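PDB 3OMD: uncharacterized protein from Leptospirillum rubarum, which is of unknown function but folds as a compact, mainly alpha-helical, strand-free single-chain member of the DUF5069 family. Local coordinates for residues S15-L20 against L136-E141. Sequence-based numbering, arbitrary orientation.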
loop_
_atom_site.group_PDB
_atom_site.type_symbol
_atom_site.label_atom_id
_atom_site.label_comp_id
_atom_site.label_asym_id
_atom_site.label_seq_id
_atom_site.Cartn_x
_atom_site.Cartn_y
_atom_site.Cartn_z
ATOM N N SER A 15 3.862 -6.096 -1.463
ATOM C CA SER A 15 3.897 -5.318 -2.689
ATOM C C SER A 15 2.604 -4.554 -2.929
ATOM O O SER A 15 1.509 -5.087 -2.717
ATOM C CB SER A 15 4.126 -6.260 -3.875
ATOM O OG SER A 15 4.046 -5.520 -5.093
ATOM N N PRO A 16 2.708 -3.333 -3.467
ATOM C CA PRO A 16 1.515 -2.586 -3.926
ATOM C C PRO A 16 0.615 -3.431 -4.823
ATOM O O PRO A 16 -0.600 -3.221 -4.827
ATOM C CB PRO A 16 2.135 -1.447 -4.771
ATOM C CG PRO A 16 3.429 -1.135 -4.017
ATOM C CD PRO A 16 3.958 -2.557 -3.649
ATOM N N VAL A 17 1.188 -4.326 -5.632
ATOM C CA VAL A 17 0.402 -5.040 -6.648
ATOM C C VAL A 17 0.212 -6.542 -6.318
ATOM O O VAL A 17 -0.210 -7.316 -7.183
ATOM C CB VAL A 17 0.972 -4.808 -8.071
ATOM C CG1 VAL A 17 0.904 -3.278 -8.418
ATOM C CG2 VAL A 17 2.363 -5.429 -8.233
ATOM N N ASP A 18 0.478 -6.904 -5.055
ATOM C CA ASP A 18 0.178 -8.249 -4.531
ATOM C C ASP A 18 -1.297 -8.157 -4.079
ATOM O O ASP A 18 -1.599 -7.688 -2.972
ATOM C CB ASP A 18 1.118 -8.550 -3.368
ATOM C CG ASP A 18 0.906 -9.949 -2.782
ATOM O OD1 ASP A 18 -0.019 -10.682 -3.232
ATOM O OD2 ASP A 18 1.673 -10.265 -1.857
ATOM N N ARG A 19 -2.217 -8.591 -4.954
ATOM C CA ARG A 19 -3.640 -8.222 -4.771
ATOM C C ARG A 19 -4.371 -9.117 -3.762
ATOM O O ARG A 19 -4.027 -10.307 -3.579
ATOM C CB ARG A 19 -4.368 -8.252 -6.113
ATOM C CG ARG A 19 -3.830 -7.192 -7.089
ATOM C CD ARG A 19 -4.515 -7.284 -8.457
ATOM N NE ARG A 19 -4.046 -6.195 -9.318
ATOM C CZ ARG A 19 -4.366 -6.102 -10.598
ATOM N NH1 ARG A 19 -5.149 -7.034 -11.168
ATOM N NH2 ARG A 19 -3.932 -5.077 -11.322
ATOM N N LEU A 20 -5.400 -8.541 -3.133
ATOM C CA LEU A 20 -6.266 -9.280 -2.213
ATOM C C LEU A 20 -7.667 -8.833 -2.589
ATOM O O LEU A 20 -7.934 -7.659 -2.657
ATOM C CB LEU A 20 -5.955 -8.897 -0.761
ATOM C CG LEU A 20 -6.873 -9.528 0.314
ATOM C CD1 LEU A 20 -6.893 -11.040 0.262
ATOM C CD2 LEU A 20 -6.433 -9.025 1.707
ATOM N N LEU A 136 8.642 1.684 -8.329
ATOM C CA LEU A 136 9.808 2.122 -7.554
ATOM C C LEU A 136 9.798 1.476 -6.147
ATOM O O LEU A 136 10.841 1.051 -5.640
ATOM C CB LEU A 136 9.848 3.658 -7.467
ATOM C CG LEU A 136 11.121 4.214 -6.818
ATOM C CD1 LEU A 136 12.345 3.833 -7.662
ATOM C CD2 LEU A 136 10.979 5.745 -6.721
ATOM N N LEU A 137 8.619 1.420 -5.513
ATOM C CA LEU A 137 8.517 0.755 -4.207
ATOM C C LEU A 137 8.967 -0.709 -4.305
ATOM O O LEU A 137 9.695 -1.184 -3.427
ATOM C CB LEU A 137 7.083 0.835 -3.683
ATOM C CG LEU A 137 6.647 2.225 -3.201
ATOM C CD1 LEU A 137 5.151 2.247 -2.945
ATOM C CD2 LEU A 137 7.389 2.603 -1.921
ATOM N N ASP A 138 8.496 -1.454 -5.310
ATOM C CA ASP A 138 8.934 -2.852 -5.439
ATOM C C ASP A 138 10.442 -2.926 -5.643
ATOM O O ASP A 138 11.086 -3.860 -5.154
ATOM C CB ASP A 138 8.216 -3.546 -6.602
ATOM C CG ASP A 138 6.906 -4.168 -6.207
ATOM O OD1 ASP A 138 6.621 -4.322 -5.002
ATOM O OD2 ASP A 138 6.179 -4.535 -7.149
ATOM N N LEU A 139 11.002 -1.980 -6.408
ATOM C CA LEU A 139 12.455 -1.997 -6.647
ATOM C C LEU A 139 13.192 -1.801 -5.324
ATOM O O LEU A 139 14.144 -2.564 -5.028
ATOM C CB LEU A 139 12.822 -0.879 -7.642
ATOM C CG LEU A 139 14.309 -0.704 -7.951
ATOM C CD1 LEU A 139 14.751 -1.886 -8.779
ATOM C CD2 LEU A 139 14.517 0.603 -8.726
ATOM N N GLU A 140 12.766 -0.802 -4.535
ATOM C CA GLU A 140 13.436 -0.521 -3.260
ATOM C C GLU A 140 13.294 -1.720 -2.308
ATOM O O GLU A 140 14.194 -1.979 -1.470
ATOM C CB GLU A 140 12.893 0.757 -2.616
ATOM C CG GLU A 140 13.536 1.051 -1.243
ATOM C CD GLU A 140 13.804 2.537 -0.904
ATOM O OE1 GLU A 140 13.571 3.448 -1.728
ATOM O OE2 GLU A 140 14.295 2.786 0.238
ATOM N N GLU A 141 12.163 -2.433 -2.419
ATOM C CA GLU A 141 11.864 -3.545 -1.515
ATOM C C GLU A 141 12.317 -4.898 -2.107
ATOM O O GLU A 141 11.878 -5.981 -1.703
ATOM C CB GLU A 141 10.377 -3.550 -1.168
ATOM C CG GLU A 141 10.048 -2.324 -0.278
ATOM C CD GLU A 141 8.613 -2.143 0.038
ATOM O OE1 GLU A 141 7.720 -2.822 -0.541
ATOM O OE2 GLU A 141 8.368 -1.230 0.861
#
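Ser15 donates a hydrogen bond from its hydroxyl to the carboxylate of Asp138: Ser15 OG lies 2.8 Å from Asp138 OD1 and approaches through that oxygen's syn lone pair, the side facing OD2. The second oxygen is therefore close as well, with Asp138 OD2 3.1 Å from Ser15 OG, although the bond is to OD1. Beside this polar bridge, Pro16 turns its ring toward the helix, its CG and CD making the contacts. Pro16 CD comes within 3.5 Å of Asp138 OD1, and Pro16 CG meets the methyl CD1 of Leu137 at 3.9 Å. On the other oxygen, Val17 brings CG2 to 4.1 Å from Asp138 OD2, a loose van der Waals touch of a methyl on a carboxylate oxygen, where Val17 lies exposed.

The hydroxyl is aimed by its own backbone. With Ser15 OG anti to the backbone N of Ser15 (chi1 175°), Ser15 OG also accepts from Val17 N at 3.1 Å with an N-H···O angle of 161°, which makes an ST turn. The same residues form a type I beta turn from Ser15 to Asp18, closed by Asp18 N to Ser15 O. Ser15 OG thus accepts one hydrogen bond from Val17 N and donates another to Asp138 OD1.

Farther out, Arg143 forms salt bridges with both Asp138 OD1 and Glu141 OE1, and Arg28 of helix 26-38 also pairs with Glu141. Tyr102 of helix 92-104 packs against Pro16. An asparagine in place of Asp138 removes the negative charge and would probably leave Arg143 without one of its two carboxylate mates and weaken the grip on the Ser15 hydroxyl. The contact thus ties the loop preceding helix 26-38 to the last turn of helix 133-140 through a buried carboxylate, whose OD1 is shared between a neutral hydroxyl and a guanidinium that is likely to stabilise its charge.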